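Local structure of putative alpha-L-fucosidase (Bacteroides thetaiotaomicron VPI-5482, 3GZA) at residues 27-32 with 282-286. The protein probably hydrolyses alpha-L-fucosides, as a putative exported alpha-L-fucosidase of glycosyl hydrolase family 29. Residues are numbered along the deposited sequence; the frame is centred on the assembly and turned at random.
Sequences HYDLHV and EWFWE. With NA (sodium ion), chain G; EDO (1,2-ethanediol), chain D.
F284 slots its ring between H27 and H31, at the centre of an aromatic cluster that also includes W283. Two loops of the TIM-barrel fold meet here: residues 27-32 follow strand 22-26, and residues 282-286 lie after strand 264-273. The packing is tight around F284. On one face H31 points its ring edge at the centre, with CE1 3.5 Å from F284 CG and the planes at 73°. H31 can do this because its CG sits between the backbone N and the carbonyl carbon (chi1 54°), which swings the imidazole across the phenyl ring. On the opposite face CB of H27 lies offset toward the rim, 3.6 Å from F284 CE1, as a CH-pi contact. The H27 ring is also T-shaped (edge-to-face) to F284. V32 adds its CG2 methyl, 3.8 Å from F284 CD1. Y38, later in the first loop, and H82 of another loop also meet the F284 ring. W283 meets H27 differently. Its CB stands over the imidazole face, while the two rings are tilted at 47°.

Two ends are looser. Here water bridges add to sparser side-chain contact. Beyond V32 and W285, one water donates to both V32 O and W285 O, and another reaches H31 ND1; both bind the sodium ion. That ion is held by H31 O at 2.4 Å, with D34 and I36 completing the protein ligands. The W285 ring approaches V32 obliquely, CE3 lying 3.8 Å from V32 O, and CB meets V32 CG1. A further water links H27 O to W285 N. At the other end a water bridges H27 ND1 and W283 O. W283 NE1 is hydrogen-bonded to E223. A 1,2-ethanediol, probably from the crystallisation liquor, rests with C1 over the indole face; its O1 and H27 NE2 share a hydrogen bond of 2.7 Å, either able to donate.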
ATOM      1  N   HIS A  27      -3.205  -5.442 -21.183  1.00 24.99           N
ATOM      2  CA  HIS A  27      -3.764  -4.937 -19.940  1.00 25.98           C
ATOM      3  C   HIS A  27      -3.968  -6.089 -18.956  1.00 26.30           C
ATOM      4  O   HIS A  27      -4.549  -7.116 -19.310  1.00 25.72           O
ATOM      5  CB  HIS A  27      -5.094  -4.220 -20.174  1.00 25.26           C
ATOM      6  CG  HIS A  27      -4.964  -2.877 -20.822  1.00 27.78           C
ATOM      7  ND1 HIS A  27      -4.678  -2.698 -22.165  1.00 26.05           N
ATOM      8  CD2 HIS A  27      -5.088  -1.645 -20.299  1.00 26.90           C
ATOM      9  CE1 HIS A  27      -4.633  -1.399 -22.424  1.00 28.65           C
ATOM     10  NE2 HIS A  27      -4.885  -0.738 -21.307  1.00 27.36           N
ATOM     11  N   TYR A  28      -3.482  -5.930 -17.720  1.00 25.71           N
ATOM     12  CA  TYR A  28      -3.600  -6.947 -16.703  1.00 25.20           C
ATOM     13  C   TYR A  28      -3.570  -6.234 -15.354  1.00 26.67           C
ATOM     14  O   TYR A  28      -2.704  -5.380 -15.138  1.00 26.17           O
ATOM     15  CB  TYR A  28      -2.442  -7.923 -16.870  1.00 25.51           C
ATOM     16  CG  TYR A  28      -2.659  -9.367 -16.478  1.00 27.20           C
ATOM     17  CD1 TYR A  28      -3.758 -10.032 -16.956  1.00 26.19           C
ATOM     18  CD2 TYR A  28      -1.727 -10.041 -15.727  1.00 26.16           C
ATOM     19  CE1 TYR A  28      -3.934 -11.371 -16.691  1.00 25.54           C
ATOM     20  CE2 TYR A  28      -1.896 -11.371 -15.437  1.00 25.80           C
ATOM     21  CZ  TYR A  28      -2.967 -12.023 -15.960  1.00 27.33           C
ATOM     22  OH  TYR A  28      -3.149 -13.366 -15.749  1.00 26.82           O
ATOM     23  N   ASP A  29      -4.536  -6.505 -14.518  1.00 25.02           N
ATOM     24  CA  ASP A  29      -4.628  -5.931 -13.191  1.00 25.33           C
ATOM     25  C   ASP A  29      -5.487  -6.868 -12.361  1.00 26.15           C
ATOM     26  O   ASP A  29      -6.005  -7.864 -12.866  1.00 26.72           O
ATOM     27  CB  ASP A  29      -5.170  -4.485 -13.291  1.00 25.75           C
ATOM     28  CG  ASP A  29      -4.878  -3.610 -12.062  1.00 26.20           C
ATOM     29  OD1 ASP A  29      -4.590  -4.153 -10.939  1.00 25.02           O
ATOM     30  OD2 ASP A  29      -4.969  -2.362 -12.235  1.00 26.38           O
ATOM     31  N   LEU A  30      -5.654  -6.542 -11.066  1.00 25.47           N
ATOM     32  CA  LEU A  30      -6.285  -7.498 -10.135  1.00 25.67           C
ATOM     33  C   LEU A  30      -7.694  -7.938 -10.490  1.00 24.02           C
ATOM     34  O   LEU A  30      -8.084  -9.089 -10.233  1.00 24.33           O
ATOM     35  CB  LEU A  30      -6.273  -6.888  -8.724  1.00 25.60           C
ATOM     36  CG  LEU A  30      -4.896  -6.575  -8.134  1.00 25.53           C
ATOM     37  CD1 LEU A  30      -5.060  -5.678  -6.879  1.00 26.78           C
ATOM     38  CD2 LEU A  30      -4.084  -7.866  -7.823  1.00 27.27           C
ATOM     39  N   HIS A  31      -8.489  -7.045 -11.040  1.00 24.81           N
ATOM     40  CA  HIS A  31      -9.880  -7.303 -11.341  1.00 24.53           C
ATOM     41  C   HIS A  31     -10.066  -8.297 -12.484  1.00 25.00           C
ATOM     42  O   HIS A  31     -11.189  -8.765 -12.683  1.00 24.84           O
ATOM     43  CB  HIS A  31     -10.640  -6.000 -11.644  1.00 24.61           C
ATOM     44  CG  HIS A  31     -10.017  -5.170 -12.708  1.00 25.02           C
ATOM     45  ND1 HIS A  31     -10.120  -5.471 -14.060  1.00 26.38           N
ATOM     46  CD2 HIS A  31      -9.199  -4.093 -12.624  1.00 25.54           C
ATOM     47  CE1 HIS A  31      -9.445  -4.571 -14.746  1.00 26.89           C
ATOM     48  NE2 HIS A  31      -8.875  -3.725 -13.904  1.00 26.49           N
ATOM     49  N   VAL A  32      -9.018  -8.620 -13.249  1.00 25.95           N
ATOM     50  CA  VAL A  32      -9.150  -9.693 -14.225  1.00 25.76           C
ATOM     51  C   VAL A  32      -9.552 -11.028 -13.576  1.00 25.75           C
ATOM     52  O   VAL A  32     -10.202 -11.897 -14.198  1.00 25.77           O
ATOM     53  CB  VAL A  32      -7.844  -9.856 -15.014  1.00 26.02           C
ATOM     54  CG1 VAL A  32      -7.790 -11.170 -15.788  1.00 25.26           C
ATOM     55  CG2 VAL A  32      -7.603  -8.628 -15.922  1.00 27.16           C
ATOM     56  N   GLU A 282     -13.391  -4.204 -25.139  1.00 24.44           N
ATOM     57  CA  GLU A 282     -12.769  -4.631 -23.904  1.00 25.10           C
ATOM     58  C   GLU A 282     -11.248  -4.669 -23.930  1.00 24.91           C
ATOM     59  O   GLU A 282     -10.680  -5.484 -24.627  1.00 26.09           O
ATOM     60  CB  GLU A 282     -13.281  -6.017 -23.525  1.00 25.99           C
ATOM     61  CG  GLU A 282     -14.791  -6.101 -23.567  1.00 25.73           C
ATOM     62  CD  GLU A 282     -15.539  -4.975 -22.841  1.00 26.54           C
ATOM     63  OE1 GLU A 282     -15.336  -4.750 -21.614  1.00 27.81           O
ATOM     64  OE2 GLU A 282     -16.438  -4.363 -23.464  1.00 25.58           O
ATOM     65  N   TRP A 283     -10.618  -3.802 -23.132  1.00 26.49           N
ATOM     66  CA  TRP A 283      -9.171  -3.770 -23.027  1.00 25.86           C
ATOM     67  C   TRP A 283      -8.672  -4.856 -22.068  1.00 24.86           C
ATOM     68  O   TRP A 283      -7.504  -5.227 -22.095  1.00 24.36           O
ATOM     69  CB  TRP A 283      -8.700  -2.403 -22.567  1.00 25.98           C
ATOM     70  CG  TRP A 283      -8.858  -1.334 -23.585  1.00 24.18           C
ATOM     71  CD1 TRP A 283      -9.834  -0.411 -23.624  1.00 26.70           C
ATOM     72  CD2 TRP A 283      -8.021  -1.088 -24.737  1.00 24.80           C
ATOM     73  NE1 TRP A 283      -9.660   0.420 -24.709  1.00 25.47           N
ATOM     74  CE2 TRP A 283      -8.564   0.008 -25.419  1.00 25.20           C
ATOM     75  CE3 TRP A 283      -6.847  -1.666 -25.219  1.00 26.24           C
ATOM     76  CZ2 TRP A 283      -7.979   0.560 -26.570  1.00 25.61           C
ATOM     77  CZ3 TRP A 283      -6.313  -1.180 -26.385  1.00 26.03           C
ATOM     78  CH2 TRP A 283      -6.838  -0.044 -27.021  1.00 23.77           C
ATOM     79  N   PHE A 284      -9.533  -5.312 -21.184  1.00 25.28           N
ATOM     80  CA  PHE A 284      -9.227  -6.399 -20.220  1.00 25.66           C
ATOM     81  C   PHE A 284      -9.999  -7.687 -20.466  1.00 25.89           C
ATOM     82  O   PHE A 284     -11.102  -7.690 -21.040  1.00 25.17           O
ATOM     83  CB  PHE A 284      -9.590  -5.936 -18.782  1.00 24.94           C
ATOM     84  CG  PHE A 284      -8.683  -4.884 -18.199  1.00 26.32           C
ATOM     85  CD1 PHE A 284      -7.514  -5.267 -17.590  1.00 28.45           C
ATOM     86  CD2 PHE A 284      -9.016  -3.534 -18.229  1.00 27.60           C
ATOM     87  CE1 PHE A 284      -6.692  -4.315 -16.980  1.00 27.39           C
ATOM     88  CE2 PHE A 284      -8.200  -2.606 -17.672  1.00 27.86           C
ATOM     89  CZ  PHE A 284      -6.999  -2.992 -17.073  1.00 27.85           C
ATOM     90  N   TRP A 285      -9.409  -8.781 -20.013  1.00 25.48           N
ATOM     91  CA  TRP A 285     -10.096 -10.063 -20.018  1.00 24.59           C
ATOM     92  C   TRP A 285     -11.243 -10.001 -19.032  1.00 24.43           C
ATOM     93  O   TRP A 285     -11.080  -9.603 -17.888  1.00 25.20           O
ATOM     94  CB  TRP A 285      -9.153 -11.201 -19.648  1.00 24.72           C
ATOM     95  CG  TRP A 285      -9.801 -12.521 -19.894  1.00 23.66           C
ATOM     96  CD1 TRP A 285      -9.725 -13.273 -21.045  1.00 24.22           C
ATOM     97  CD2 TRP A 285     -10.708 -13.231 -19.021  1.00 25.49           C
ATOM     98  NE1 TRP A 285     -10.506 -14.390 -20.926  1.00 25.60           N
ATOM     99  CE2 TRP A 285     -11.104 -14.394 -19.695  1.00 26.11           C
ATOM    100  CE3 TRP A 285     -11.205 -13.000 -17.726  1.00 25.13           C
ATOM    101  CZ2 TRP A 285     -11.994 -15.304 -19.143  1.00 25.68           C
ATOM    102  CZ3 TRP A 285     -12.111 -13.917 -17.193  1.00 24.54           C
ATOM    103  CH2 TRP A 285     -12.458 -15.063 -17.902  1.00 25.30           C
ATOM    104  N   GLU A 286     -12.394 -10.477 -19.475  1.00 25.70           N
ATOM    105  CA  GLU A 286     -13.629 -10.548 -18.719  1.00 24.70           C
ATOM    106  C   GLU A 286     -14.297 -11.862 -19.114  1.00 25.52           C
ATOM    107  O   GLU A 286     -14.049 -12.394 -20.196  1.00 25.82           O
ATOM    108  CB  GLU A 286     -14.551  -9.368 -19.040  1.00 25.73           C
ATOM    109  CG  GLU A 286     -13.971  -8.059 -18.718  1.00 27.22           C
ATOM    110  CD  GLU A 286     -14.694  -6.971 -19.390  1.00 28.02           C
ATOM    111  OE1 GLU A 286     -15.787  -6.631 -18.946  1.00 26.84           O
ATOM    112  OE2 GLU A 286     -14.143  -6.418 -20.363  1.00 28.74           O
TER
HETATM  113 NA    NA G 471     -13.172  -8.703 -13.998  1.00 12.96          NA
HETATM  114  C1  EDO D 463      -6.456   1.697 -22.745  1.00 25.66           C
HETATM  115  O1  EDO D 463      -5.611   1.876 -21.603  1.00 18.41           O
HETATM  116  C2  EDO D 463      -5.663   2.219 -23.899  1.00 25.04           C
HETATM  117  O2  EDO D 463      -5.633   3.629 -23.799  1.00 26.73           O
HETATM  118  O   HOH W   1      -5.442  -4.720 -23.849  1.00 11.23           O
HETATM  119  O   HOH W   2      -6.576  -9.020 -19.422  1.00 12.51           O
HETATM  120  O   HOH W   3     -11.821  -7.351 -15.548  1.00 14.31           O
HETATM  121  O   HOH W   4     -12.383 -10.458 -15.433  1.00 15.75           O
HETATM  122  O   HOH W   5     -14.109  -6.603 -12.858  1.00 15.53           O